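Local coordinates for protein putative histidinol-phosphate aminotransferase (PDB 3P1T) that probably catalyses the pyridoxal 5'-phosphate-dependent transfer of an amino group between L-histidinol phosphate and 2-oxoglutarate, a step of histidine biosynthesis, at residues R75-C80 / D101-R106; S85-S90 / S214-A219; R260-L265 / Y270-S275; K198-A203 / A239-D244. All coordinates share one frame; numbering follows the deposited sequence.

Following the chain from its N terminus, contact 1 closes first, bringing helix 102-107 back against the start of helix 76-87 across the short excursion through strand 92-96. Contact 2 begins farther along helix 76-87, inside that first loop, and closes only at helix 214-221, so contacts 1 and 2 cross. Contact 4 opens at residues 198-203, before contact 2 has closed, and ends at helix 231-241; these two also cross. Contact 3 follows in series, folding residues 270-275 against helix 244-267. Contacts 1 and 2 join helices around the seven-stranded sheet, contact 4 ties a loop of that sheet to helix 231-241, and contact 3 belongs with the four-stranded sheet.

Contact 1: residues R75-C80 / D101-R106; sequences RGIDEC and DGYRAR
Ile77 and Tyr103, together with Asp78 and Arg106, join the first turns of two helices in the large domain of a fold-type I aminotransferase, where helices pack against a mixed seven-stranded sheet. The isoleucine meets the tyrosine at the ring edge: its CG1, near the ring plane, lies 3.8 Å from Tyr103 CE1, and the two side chains cross at about a right angle. CG1 of Ile77 stands anti to the backbone N (chi1 -170°), which places this branch, and not CG2, at the tyrosine ring. Beside this apolar pair, the CD of Arg106 rests 3.8 Å from the backbone O of Asp78. The charges add a long salt bridge, with Asp78 OD2 3.9 Å from Arg106 NE. Although the carboxylate and guanidinium planes are only 13° apart, that oxygen sits well out of the guanidinium plane and receives no N-H from it, so the attraction is one of charge alone.

Stronger partners fix both polar ends: Asp78 OD2 accepts a hydrogen bond from the backbone N of Phe226 of the second subunit, while Arg106 NH1 pairs with Asp82 and with the backbone O of Lys223 of that subunit. Tyr103 OH is hydrogen-bonded to Asp170, tying the ring to strand 166-170. A bound tartrate about 6 Å from the Ile77 side chain is consistent with a nearby pocket. Behind the contact, the chain entering helix 76-87 is held by Arg75 N, which donates to Glu79 OE1 at 2.8 Å and approaches it from the anti side of the carboxylate.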
loop_
_atom_site.group_PDB
_atom_site.type_symbol
_atom_site.label_atom_id
_atom_site.label_comp_id
_atom_site.label_asym_id
_atom_site.label_seq_id
_atom_site.Cartn_x
_atom_site.Cartn_y
_atom_site.Cartn_z
ATOM N N ARG A 75 -2.682 4.732 -2.351
ATOM C CA ARG A 75 -3.411 3.496 -2.103
ATOM C C ARG A 75 -4.901 3.829 -1.831
ATOM O O ARG A 75 -5.383 3.686 -0.685
ATOM C CB ARG A 75 -2.785 2.741 -0.927
ATOM C CG ARG A 75 -3.124 1.261 -0.893
ATOM C CD ARG A 75 -1.944 0.510 -1.445
ATOM N NE ARG A 75 -2.246 -0.131 -2.711
ATOM C CZ ARG A 75 -1.343 -0.711 -3.483
ATOM N NH1 ARG A 75 -0.057 -0.694 -3.147
ATOM N NH2 ARG A 75 -1.709 -1.281 -4.615
ATOM N N GLY A 76 -5.579 4.334 -2.875
ATOM C CA GLY A 76 -6.990 4.688 -2.834
ATOM C C GLY A 76 -7.332 5.921 -2.036
ATOM O O GLY A 76 -6.450 6.665 -1.567
ATOM N N ILE A 77 -8.642 6.127 -1.863
ATOM C CA ILE A 77 -9.198 7.284 -1.175
ATOM C C ILE A 77 -8.808 7.241 0.330
ATOM O O ILE A 77 -8.642 8.319 0.908
ATOM C CB ILE A 77 -10.744 7.400 -1.418
ATOM C CG1 ILE A 77 -11.352 8.738 -0.909
ATOM C CG2 ILE A 77 -11.517 6.195 -0.931
ATOM C CD1 ILE A 77 -10.698 10.040 -1.388
ATOM N N ASP A 78 -8.567 6.042 0.933
ATOM C CA ASP A 78 -8.156 5.963 2.357
ATOM C C ASP A 78 -6.806 6.645 2.568
ATOM O O ASP A 78 -6.720 7.493 3.455
ATOM C CB ASP A 78 -8.102 4.517 2.898
ATOM C CG ASP A 78 -9.431 3.818 3.148
ATOM O OD1 ASP A 78 -10.464 4.269 2.587
ATOM O OD2 ASP A 78 -9.428 2.770 3.828
ATOM N N GLU A 79 -5.762 6.314 1.750
ATOM C CA GLU A 79 -4.457 6.981 1.892
ATOM C C GLU A 79 -4.588 8.473 1.629
ATOM O O GLU A 79 -4.009 9.277 2.351
ATOM C CB GLU A 79 -3.384 6.391 0.965
ATOM C CG GLU A 79 -2.085 7.189 1.042
ATOM C CD GLU A 79 -0.836 6.652 0.384
ATOM O OE1 GLU A 79 -0.927 5.686 -0.407
ATOM O OE2 GLU A 79 0.248 7.204 0.673
ATOM N N CYS A 80 -5.336 8.826 0.585
ATOM C CA CYS A 80 -5.599 10.191 0.174
ATOM C C CYS A 80 -6.145 11.022 1.361
ATOM O O CYS A 80 -5.578 12.070 1.689
ATOM C CB CYS A 80 -6.577 10.185 -0.998
ATOM S SG CYS A 80 -7.101 11.834 -1.533
ATOM N N ASP A 101 -19.388 6.528 2.880
ATOM C CA ASP A 101 -19.122 6.219 4.284
ATOM C C ASP A 101 -17.626 6.088 4.628
ATOM O O ASP A 101 -17.290 5.996 5.819
ATOM C CB ASP A 101 -19.832 4.894 4.668
ATOM C CG ASP A 101 -19.440 3.628 3.887
ATOM O OD1 ASP A 101 -19.019 3.753 2.703
ATOM O OD2 ASP A 101 -19.596 2.510 4.446
ATOM N N GLY A 102 -16.757 6.074 3.617
ATOM C CA GLY A 102 -15.320 5.943 3.813
ATOM C C GLY A 102 -14.673 7.053 4.616
ATOM O O GLY A 102 -13.761 6.793 5.412
ATOM N N TYR A 103 -15.140 8.298 4.417
ATOM C CA TYR A 103 -14.611 9.470 5.127
ATOM C C TYR A 103 -14.912 9.325 6.611
ATOM O O TYR A 103 -14.005 9.504 7.421
ATOM C CB TYR A 103 -15.163 10.791 4.562
ATOM C CG TYR A 103 -15.202 10.859 3.048
ATOM C CD1 TYR A 103 -14.072 10.577 2.285
ATOM C CD2 TYR A 103 -16.349 11.274 2.382
ATOM C CE1 TYR A 103 -14.111 10.615 0.895
ATOM C CE2 TYR A 103 -16.383 11.371 0.994
ATOM C CZ TYR A 103 -15.267 11.024 0.258
ATOM O OH TYR A 103 -15.330 11.084 -1.099
ATOM N N ARG A 104 -16.139 8.873 6.962
ATOM C CA ARG A 104 -16.511 8.592 8.358
ATOM C C ARG A 104 -15.552 7.591 9.031
ATOM O O ARG A 104 -15.195 7.782 10.190
ATOM C CB ARG A 104 -17.926 8.031 8.450
ATOM C CG ARG A 104 -18.983 9.048 8.774
ATOM C CD ARG A 104 -20.292 8.344 9.029
ATOM N NE ARG A 104 -21.314 9.288 9.488
ATOM C CZ ARG A 104 -22.446 8.933 10.083
ATOM N NH1 ARG A 104 -22.699 7.659 10.336
ATOM N NH2 ARG A 104 -23.320 9.851 10.455
ATOM N N ALA A 105 -15.161 6.524 8.301
ATOM C CA ALA A 105 -14.278 5.451 8.765
ATOM C C ALA A 105 -12.901 5.976 9.108
ATOM O O ALA A 105 -12.370 5.607 10.149
ATOM C CB ALA A 105 -14.167 4.372 7.711
ATOM N N ARG A 106 -12.346 6.864 8.271
ATOM C CA ARG A 106 -11.018 7.481 8.471
ATOM C C ARG A 106 -11.052 8.535 9.591
ATOM O O ARG A 106 -10.052 8.706 10.302
ATOM C CB ARG A 106 -10.526 8.106 7.155
ATOM C CG ARG A 106 -10.249 7.070 6.066
ATOM C CD ARG A 106 -8.941 6.351 6.350
ATOM N NE ARG A 106 -9.120 5.042 6.966
ATOM C CZ ARG A 106 -8.173 4.377 7.617
ATOM N NH1 ARG A 106 -6.986 4.932 7.829
ATOM N NH2 ARG A 106 -8.425 3.177 8.116
#

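Contact 2: residues S85-S90 / S214-A219; sequences SAEFSS and SELIAA. With EDO (1,2-ethanediol), chain H.
Glu87 and Phe88, where helix 76-87 gives way to a loop, meet Leu216 in a surface contact joining that helix's C-terminal end to the start of helix 214-221 in the aminotransferase large domain. The leucine's methyls are shared out, CD1 mainly to the glutamate and CD2 to the phenylalanine. Leu216 CD1 lies 3.9 Å from Glu87 CG as the two side chains slide past each other in opposite directions. Leu216 CD2 approaches the far end of the ring obliquely, 3.8 Å from Phe88 CZ. With CG anti to the carbonyl carbon (chi1 -61°), CB and CG of Glu87 lie on the leucine methyl; the bend at chi2 (-54°) swings the carboxylate to the Ala219 side, Glu87 OE1 coming to 4.4 Å from Ala219 CB. Beyond the contact, Glu87 OE2 forms a salt bridge with Lys223.

At the start of helix 214-221 Ser214 grips O2 of an ethanediol, probably from the crystallisation liquor: its backbone N lies 3.2 Å from that oxygen, and OG is also hydrogen-bonded to it. Helix 76-87 follows strand 71-74 and helix 214-221 follows strand 208-211; these strands are antiparallel neighbours at one side of the seven-stranded sheet.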
loop_
_atom_site.group_PDB
_atom_site.type_symbol
_atom_site.label_atom_id
_atom_site.label_comp_id
_atom_site.label_asym_id
_atom_site.label_seq_id
_atom_site.Cartn_x
_atom_site.Cartn_y
_atom_site.Cartn_z
ATOM N N SER A 85 -5.570 14.891 5.736
ATOM C CA SER A 85 -6.021 15.232 7.089
ATOM C C SER A 85 -4.815 15.407 8.047
ATOM O O SER A 85 -4.881 16.273 8.908
ATOM C CB SER A 85 -7.005 14.196 7.633
ATOM O OG SER A 85 -6.432 12.924 7.887
ATOM N N ALA A 86 -3.716 14.650 7.868
ATOM C CA ALA A 86 -2.501 14.786 8.689
ATOM C C ALA A 86 -1.848 16.193 8.523
ATOM O O ALA A 86 -1.139 16.645 9.424
ATOM C CB ALA A 86 -1.495 13.702 8.334
ATOM N N GLU A 87 -2.118 16.884 7.405
ATOM C CA GLU A 87 -1.569 18.215 7.136
ATOM C C GLU A 87 -2.502 19.324 7.624
ATOM O O GLU A 87 -2.050 20.462 7.745
ATOM C CB GLU A 87 -1.295 18.402 5.618
ATOM C CG GLU A 87 -0.290 17.420 5.023
ATOM C CD GLU A 87 1.058 17.330 5.714
ATOM O OE1 GLU A 87 1.691 18.385 5.965
ATOM O OE2 GLU A 87 1.479 16.191 6.018
ATOM N N PHE A 88 -3.792 19.006 7.890
ATOM C CA PHE A 88 -4.816 19.957 8.354
ATOM C C PHE A 88 -5.559 19.428 9.588
ATOM O O PHE A 88 -6.772 19.627 9.715
ATOM C CB PHE A 88 -5.836 20.219 7.214
ATOM C CG PHE A 88 -5.262 20.595 5.870
ATOM C CD1 PHE A 88 -4.392 21.676 5.741
ATOM C CD2 PHE A 88 -5.673 19.942 4.719
ATOM C CE1 PHE A 88 -3.872 22.034 4.491
ATOM C CE2 PHE A 88 -5.180 20.321 3.466
ATOM C CZ PHE A 88 -4.270 21.349 3.361
ATOM N N SER A 89 -4.826 18.776 10.504
ATOM C CA SER A 89 -5.352 18.061 11.675
ATOM C C SER A 89 -6.138 18.958 12.653
ATOM O O SER A 89 -6.948 18.422 13.424
ATOM C CB SER A 89 -4.225 17.352 12.430
ATOM O OG SER A 89 -3.136 18.214 12.702
ATOM N N SER A 90 -5.959 20.292 12.598
ATOM C CA SER A 90 -6.691 21.204 13.492
ATOM C C SER A 90 -8.023 21.660 12.887
ATOM O O SER A 90 -8.865 22.189 13.615
ATOM C CB SER A 90 -5.842 22.422 13.828
ATOM O OG SER A 90 -4.761 22.035 14.660
ATOM N N SER A 214 1.783 22.184 -5.538
ATOM C CA SER A 214 3.088 21.526 -5.538
ATOM C C SER A 214 3.761 21.459 -4.150
ATOM O O SER A 214 4.337 20.408 -3.835
ATOM C CB SER A 214 4.049 22.180 -6.534
ATOM O OG SER A 214 4.145 23.588 -6.424
ATOM N N GLU A 215 3.675 22.523 -3.337
ATOM C CA GLU A 215 4.319 22.540 -2.013
ATOM C C GLU A 215 3.670 21.490 -1.096
ATOM O O GLU A 215 4.393 20.679 -0.521
ATOM C CB GLU A 215 4.317 23.939 -1.345
ATOM C CG GLU A 215 3.134 24.843 -1.671
ATOM C CD GLU A 215 3.246 25.591 -2.987
ATOM O OE1 GLU A 215 4.244 26.321 -3.181
ATOM O OE2 GLU A 215 2.320 25.464 -3.818
ATOM N N LEU A 216 2.321 21.462 -0.998
ATOM C CA LEU A 216 1.555 20.500 -0.187
ATOM C C LEU A 216 1.810 19.053 -0.660
ATOM O O LEU A 216 2.085 18.187 0.169
ATOM C CB LEU A 216 0.047 20.832 -0.244
ATOM C CG LEU A 216 -0.932 19.875 0.457
ATOM C CD1 LEU A 216 -0.668 19.787 1.955
ATOM C CD2 LEU A 216 -2.373 20.300 0.208
ATOM N N ILE A 217 1.756 18.802 -1.983
ATOM C CA ILE A 217 2.008 17.480 -2.578
ATOM C C ILE A 217 3.418 16.985 -2.160
ATOM O O ILE A 217 3.560 15.837 -1.752
ATOM C CB ILE A 217 1.842 17.559 -4.134
ATOM C CG1 ILE A 217 0.358 17.758 -4.572
ATOM C CG2 ILE A 217 2.478 16.375 -4.845
ATOM C CD1 ILE A 217 -0.603 16.583 -4.393
ATOM N N ALA A 218 4.436 17.861 -2.242
ATOM C CA ALA A 218 5.826 17.542 -1.893
ATOM C C ALA A 218 5.964 17.112 -0.412
ATOM O O ALA A 218 6.701 16.163 -0.119
ATOM C CB ALA A 218 6.729 18.739 -2.173
ATOM N N ALA A 219 5.261 17.811 0.509
ATOM C CA ALA A 219 5.295 17.508 1.945
ATOM C C ALA A 219 4.604 16.164 2.256
ATOM O O ALA A 219 5.062 15.447 3.155
ATOM C CB ALA A 219 4.637 18.625 2.734
HETATM C C1 EDO H . 0.736 24.473 -8.590
HETATM O O1 EDO H . -0.641 24.668 -8.219
HETATM C C2 EDO H . 1.700 25.449 -7.909
HETATM O O2 EDO H . 1.689 25.287 -6.485
#

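Contact 3: residues R260-L265 / Y270-S275; sequences RVADAL and YRVASS. With EDO (1,2-ethanediol), chain G.
Tyr270 N donates a hydrogen bond to Leu265 O at 3.0 Å, with an N-H...O angle of 150°, and so brings the extended segment 270-275 back beside helix 244-267, the CA atoms of Ala262 and Val272 being 6.3 Å apart. The donor is tilted 34° from the carbonyl plane. The same oxygen lies at the edge of the tyrosine ring and in its plane, with Tyr270 CD2 3.4 Å from Leu265 O. Alongside, the leucine and tyrosine side chains cross obliquely, Leu265 CD2 standing 4.0 Å from Tyr270 CD2. With its chi1 at -174°, Val272 splays its methyls, CG2 to 3.7 Å from Leu265 CB and CG1 to 4.2 Å from Ala262 CB.

On its other flank the returning segment is hydrogen-bonded through its backbone to strand 279-283, by Arg271 with Glu283 and Ala273 with Leu281. Val272 and Leu265 both also touch Val282 of that strand, and Tyr270 OH is hydrogen-bonded to Leu330 O in helix 320-333. The contact thus couples one backbone bond, closing the turn from Leu265 to Tyr270, to apolar packing of Leu265, Val272, Ala262 and the tyrosine ring edge that lays the returning chain against the helix.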
loop_
_atom_site.group_PDB
_atom_site.type_symbol
_atom_site.label_atom_id
_atom_site.label_comp_id
_atom_site.label_asym_id
_atom_site.label_seq_id
_atom_site.Cartn_x
_atom_site.Cartn_y
_atom_site.Cartn_z
ATOM N N ARG A 260 -31.121 2.438 -20.123
ATOM C CA ARG A 260 -32.019 1.286 -20.265
ATOM C C ARG A 260 -32.599 0.877 -18.902
ATOM O O ARG A 260 -33.816 0.812 -18.767
ATOM C CB ARG A 260 -31.314 0.071 -20.925
ATOM C CG ARG A 260 -32.143 -1.227 -20.825
ATOM C CD ARG A 260 -31.705 -2.340 -21.736
ATOM N NE ARG A 260 -30.757 -3.250 -21.106
ATOM C CZ ARG A 260 -31.044 -4.498 -20.748
ATOM N NH1 ARG A 260 -32.261 -4.996 -20.957
ATOM N NH2 ARG A 260 -30.110 -5.269 -20.207
ATOM N N VAL A 261 -31.733 0.609 -17.907
ATOM C CA VAL A 261 -32.141 0.136 -16.584
ATOM C C VAL A 261 -33.046 1.192 -15.896
ATOM O O VAL A 261 -34.116 0.810 -15.415
ATOM C CB VAL A 261 -30.909 -0.242 -15.717
ATOM C CG1 VAL A 261 -31.299 -0.521 -14.271
ATOM C CG2 VAL A 261 -30.213 -1.459 -16.300
ATOM N N ALA A 262 -32.654 2.493 -15.906
ATOM C CA ALA A 262 -33.443 3.566 -15.300
ATOM C C ALA A 262 -34.853 3.666 -15.943
ATOM O O ALA A 262 -35.853 3.688 -15.216
ATOM C CB ALA A 262 -32.712 4.896 -15.418
ATOM N N ASP A 263 -34.938 3.675 -17.292
ATOM C CA ASP A 263 -36.217 3.782 -17.998
ATOM C C ASP A 263 -37.100 2.547 -17.767
ATOM O O ASP A 263 -38.300 2.705 -17.522
ATOM C CB ASP A 263 -35.992 3.995 -19.505
ATOM C CG ASP A 263 -35.437 5.360 -19.921
ATOM O OD1 ASP A 263 -35.281 6.249 -19.034
ATOM O OD2 ASP A 263 -35.218 5.563 -21.141
ATOM N N ALA A 264 -36.515 1.334 -17.818
ATOM C CA ALA A 264 -37.252 0.076 -17.624
ATOM C C ALA A 264 -37.817 -0.035 -16.202
ATOM O O ALA A 264 -38.993 -0.394 -16.056
ATOM C CB ALA A 264 -36.362 -1.119 -17.919
ATOM N N LEU A 265 -37.001 0.307 -15.164
ATOM C CA LEU A 265 -37.448 0.244 -13.773
ATOM C C LEU A 265 -38.575 1.257 -13.519
ATOM O O LEU A 265 -39.553 0.894 -12.860
ATOM C CB LEU A 265 -36.298 0.456 -12.779
ATOM C CG LEU A 265 -35.232 -0.651 -12.691
ATOM C CD1 LEU A 265 -34.155 -0.283 -11.685
ATOM C CD2 LEU A 265 -35.840 -2.000 -12.311
ATOM N N TYR A 270 -40.987 1.569 -10.301
ATOM C CA TYR A 270 -39.946 1.906 -9.319
ATOM C C TYR A 270 -39.583 3.394 -9.406
ATOM O O TYR A 270 -39.740 4.018 -10.459
ATOM C CB TYR A 270 -38.685 1.033 -9.507
ATOM C CG TYR A 270 -38.914 -0.437 -9.228
ATOM C CD1 TYR A 270 -38.831 -0.940 -7.935
ATOM C CD2 TYR A 270 -39.195 -1.330 -10.260
ATOM C CE1 TYR A 270 -39.046 -2.293 -7.669
ATOM C CE2 TYR A 270 -39.445 -2.681 -10.005
ATOM C CZ TYR A 270 -39.377 -3.158 -8.705
ATOM O OH TYR A 270 -39.600 -4.493 -8.452
ATOM N N ARG A 271 -39.147 3.966 -8.271
ATOM C CA ARG A 271 -38.730 5.369 -8.220
ATOM C C ARG A 271 -37.207 5.383 -8.226
ATOM O O ARG A 271 -36.552 4.948 -7.278
ATOM C CB ARG A 271 -39.342 6.126 -7.025
ATOM C CG ARG A 271 -40.863 6.217 -7.100
ATOM C CD ARG A 271 -41.424 7.518 -6.583
ATOM N NE ARG A 271 -42.885 7.468 -6.599
ATOM C CZ ARG A 271 -43.636 7.431 -5.504
ATOM N NH1 ARG A 271 -43.075 7.506 -4.304
ATOM N NH2 ARG A 271 -44.957 7.373 -5.602
ATOM N N VAL A 272 -36.667 5.768 -9.372
ATOM C CA VAL A 272 -35.236 5.779 -9.654
ATOM C C VAL A 272 -34.758 7.217 -9.676
ATOM O O VAL A 272 -35.431 8.081 -10.236
ATOM C CB VAL A 272 -34.945 5.051 -11.005
ATOM C CG1 VAL A 272 -33.443 4.912 -11.253
ATOM C CG2 VAL A 272 -35.627 3.686 -11.061
ATOM N N ALA A 273 -33.605 7.471 -9.070
ATOM C CA ALA A 273 -32.970 8.784 -9.059
ATOM C C ALA A 273 -32.057 8.958 -10.277
ATOM O O ALA A 273 -31.454 7.979 -10.733
ATOM C CB ALA A 273 -32.158 8.952 -7.777
ATOM N N SER A 274 -31.912 10.207 -10.772
ATOM C CA SER A 274 -30.964 10.527 -11.837
ATOM C C SER A 274 -29.551 10.156 -11.363
ATOM O O SER A 274 -29.308 10.138 -10.151
ATOM C CB SER A 274 -31.052 12.003 -12.219
ATOM O OG SER A 274 -30.635 12.856 -11.163
ATOM N N SER A 275 -28.664 9.762 -12.286
ATOM C CA SER A 275 -27.307 9.373 -11.922
ATOM C C SER A 275 -26.314 9.842 -12.927
ATOM O O SER A 275 -26.585 9.795 -14.134
ATOM C CB SER A 275 -27.181 7.859 -11.783
ATOM O OG SER A 275 -25.860 7.499 -11.393
HETATM C C1 EDO G . -29.018 8.535 -16.852
HETATM O O1 EDO G . -29.878 7.603 -16.165
HETATM C C2 EDO G . -28.899 9.831 -16.032
HETATM O O2 EDO G . -27.881 10.746 -16.502
#

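Contact 4: residues K198-A203 / A239-D244; sequences KSYGLA and AALDND
Residues 198-201 form a type I beta turn, closed by Gly201 N to Lys198 O at 2.8 Å, which sets Tyr200 beside the last turn of helix 231-241, with 6.2 Å between the CA atoms of Tyr200 and Ala240. The tyrosine ring offers an edge to the helix: Tyr200 CD2 lies 3.8 Å from Ala240 O, which is near the ring plane. Farther along the ring, Leu241 CD2 reaches Tyr200 CE2 at 4.0 Å from an oblique direction. Ala240 CB points to the loop and is met by the two methyls of Leu202, CD1 at 3.8 Å and CD2 slightly farther.

Beyond the pair of segments, Tyr200 OH is hydrogen-bonded to His63 of helix 52-64, and Leu202 packs on Ile45 of the second subunit. Lys198, in the sequence S-F-S-K, is probably the equivalent of the lysine that forms the Schiff base (internal aldimine) with pyridoxal phosphate in relatives; here its NZ is hydrogen-bonded to a bound tartrate and to Tyr48 of the second subunit. Across the two segments the chemistry is mainly apolar, so the turn that carries Lys198 meets the end of helix 231-241 mostly by van der Waals contact, while the tyrosine hydroxyl finds its polar partner farther out.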
loop_
_atom_site.group_PDB
_atom_site.type_symbol
_atom_site.label_atom_id
_atom_site.label_comp_id
_atom_site.label_asym_id
_atom_site.label_seq_id
_atom_site.Cartn_x
_atom_site.Cartn_y
_atom_site.Cartn_z
ATOM N N LYS A 198 -12.727 1.976 -11.119
ATOM C CA LYS A 198 -13.970 1.789 -11.866
ATOM C C LYS A 198 -13.676 1.683 -13.355
ATOM O O LYS A 198 -13.266 0.615 -13.796
ATOM C CB LYS A 198 -14.982 2.925 -11.563
ATOM C CG LYS A 198 -15.135 3.290 -10.074
ATOM C CD LYS A 198 -15.461 2.107 -9.144
ATOM C CE LYS A 198 -15.481 2.514 -7.698
ATOM N NZ LYS A 198 -15.486 1.322 -6.822
ATOM N N SER A 199 -13.871 2.762 -14.120
ATOM C CA SER A 199 -13.652 2.836 -15.559
ATOM C C SER A 199 -12.326 2.204 -16.011
ATOM O O SER A 199 -12.302 1.602 -17.089
ATOM C CB SER A 199 -13.675 4.293 -15.993
ATOM O OG SER A 199 -13.032 5.122 -15.036
ATOM N N TYR A 200 -11.233 2.342 -15.206
ATOM C CA TYR A 200 -9.897 1.824 -15.528
ATOM C C TYR A 200 -9.760 0.316 -15.210
ATOM O O TYR A 200 -8.796 -0.306 -15.666
ATOM C CB TYR A 200 -8.813 2.613 -14.784
ATOM C CG TYR A 200 -8.598 4.005 -15.337
ATOM C CD1 TYR A 200 -9.375 5.077 -14.900
ATOM C CD2 TYR A 200 -7.596 4.260 -16.282
ATOM C CE1 TYR A 200 -9.166 6.369 -15.391
ATOM C CE2 TYR A 200 -7.380 5.549 -16.783
ATOM C CZ TYR A 200 -8.168 6.602 -16.334
ATOM O OH TYR A 200 -7.959 7.876 -16.816
ATOM N N GLY A 201 -10.712 -0.240 -14.456
ATOM C CA GLY A 201 -10.770 -1.658 -14.107
ATOM C C GLY A 201 -9.682 -2.223 -13.202
ATOM O O GLY A 201 -9.378 -3.418 -13.285
ATOM N N LEU A 202 -9.137 -1.411 -12.282
ATOM C CA LEU A 202 -8.114 -1.894 -11.347
ATOM C C LEU A 202 -8.628 -1.910 -9.888
ATOM O O LEU A 202 -7.835 -1.691 -8.973
ATOM C CB LEU A 202 -6.845 -1.029 -11.444
ATOM C CG LEU A 202 -6.219 -0.820 -12.825
ATOM C CD1 LEU A 202 -4.968 -0.011 -12.707
ATOM C CD2 LEU A 202 -5.894 -2.129 -13.490
ATOM N N ALA A 203 -9.928 -2.214 -9.662
ATOM C CA ALA A 203 -10.552 -2.232 -8.325
ATOM C C ALA A 203 -9.770 -3.094 -7.310
ATOM O O ALA A 203 -9.649 -2.699 -6.148
ATOM C CB ALA A 203 -11.981 -2.740 -8.421
ATOM N N ALA A 239 -0.138 -0.087 -17.992
ATOM C CA ALA A 239 -0.873 -0.702 -19.093
ATOM C C ALA A 239 -2.305 -0.187 -19.150
ATOM O O ALA A 239 -2.819 0.026 -20.243
ATOM C CB ALA A 239 -0.866 -2.213 -18.947
ATOM N N ALA A 240 -2.937 0.051 -17.981
ATOM C CA ALA A 240 -4.314 0.550 -17.909
ATOM C C ALA A 240 -4.436 1.980 -18.449
ATOM O O ALA A 240 -5.523 2.363 -18.897
ATOM C CB ALA A 240 -4.821 0.503 -16.477
ATOM N N LEU A 241 -3.341 2.754 -18.428
ATOM C CA LEU A 241 -3.341 4.134 -18.911
ATOM C C LEU A 241 -3.243 4.178 -20.434
ATOM O O LEU A 241 -3.714 5.135 -21.053
ATOM C CB LEU A 241 -2.211 4.957 -18.281
ATOM C CG LEU A 241 -2.205 5.112 -16.760
ATOM C CD1 LEU A 241 -0.977 5.825 -16.328
ATOM C CD2 LEU A 241 -3.427 5.846 -16.251
ATOM N N ASP A 242 -2.654 3.147 -21.044
ATOM C CA ASP A 242 -2.592 3.054 -22.499
ATOM C C ASP A 242 -3.675 2.029 -22.963
ATOM O O ASP A 242 -3.382 1.061 -23.669
ATOM C CB ASP A 242 -1.176 2.690 -22.978
ATOM C CG ASP A 242 -1.021 2.841 -24.479
ATOM O OD1 ASP A 242 -1.698 3.730 -25.064
ATOM O OD2 ASP A 242 -0.243 2.055 -25.079
ATOM N N ASN A 243 -4.937 2.251 -22.538
ATOM C CA ASN A 243 -6.068 1.349 -22.807
ATOM C C ASN A 243 -7.366 2.174 -22.995
ATOM O O ASN A 243 -8.448 1.778 -22.535
ATOM C CB ASN A 243 -6.185 0.340 -21.624
ATOM C CG ASN A 243 -7.076 -0.870 -21.836
ATOM O OD1 ASN A 243 -7.176 -1.434 -22.932
ATOM N ND2 ASN A 243 -7.676 -1.342 -20.749
ATOM N N ASP A 244 -7.244 3.309 -23.712
ATOM C CA ASP A 244 -8.338 4.245 -23.928
ATOM C C ASP A 244 -9.467 3.636 -24.787
ATOM O O ASP A 244 -10.626 3.913 -24.499
ATOM C CB ASP A 244 -7.817 5.541 -24.562
ATOM C CG ASP A 244 -6.832 6.282 -23.662
ATOM O OD1 ASP A 244 -7.216 6.640 -22.520
ATOM O OD2 ASP A 244 -5.668 6.473 -24.084
#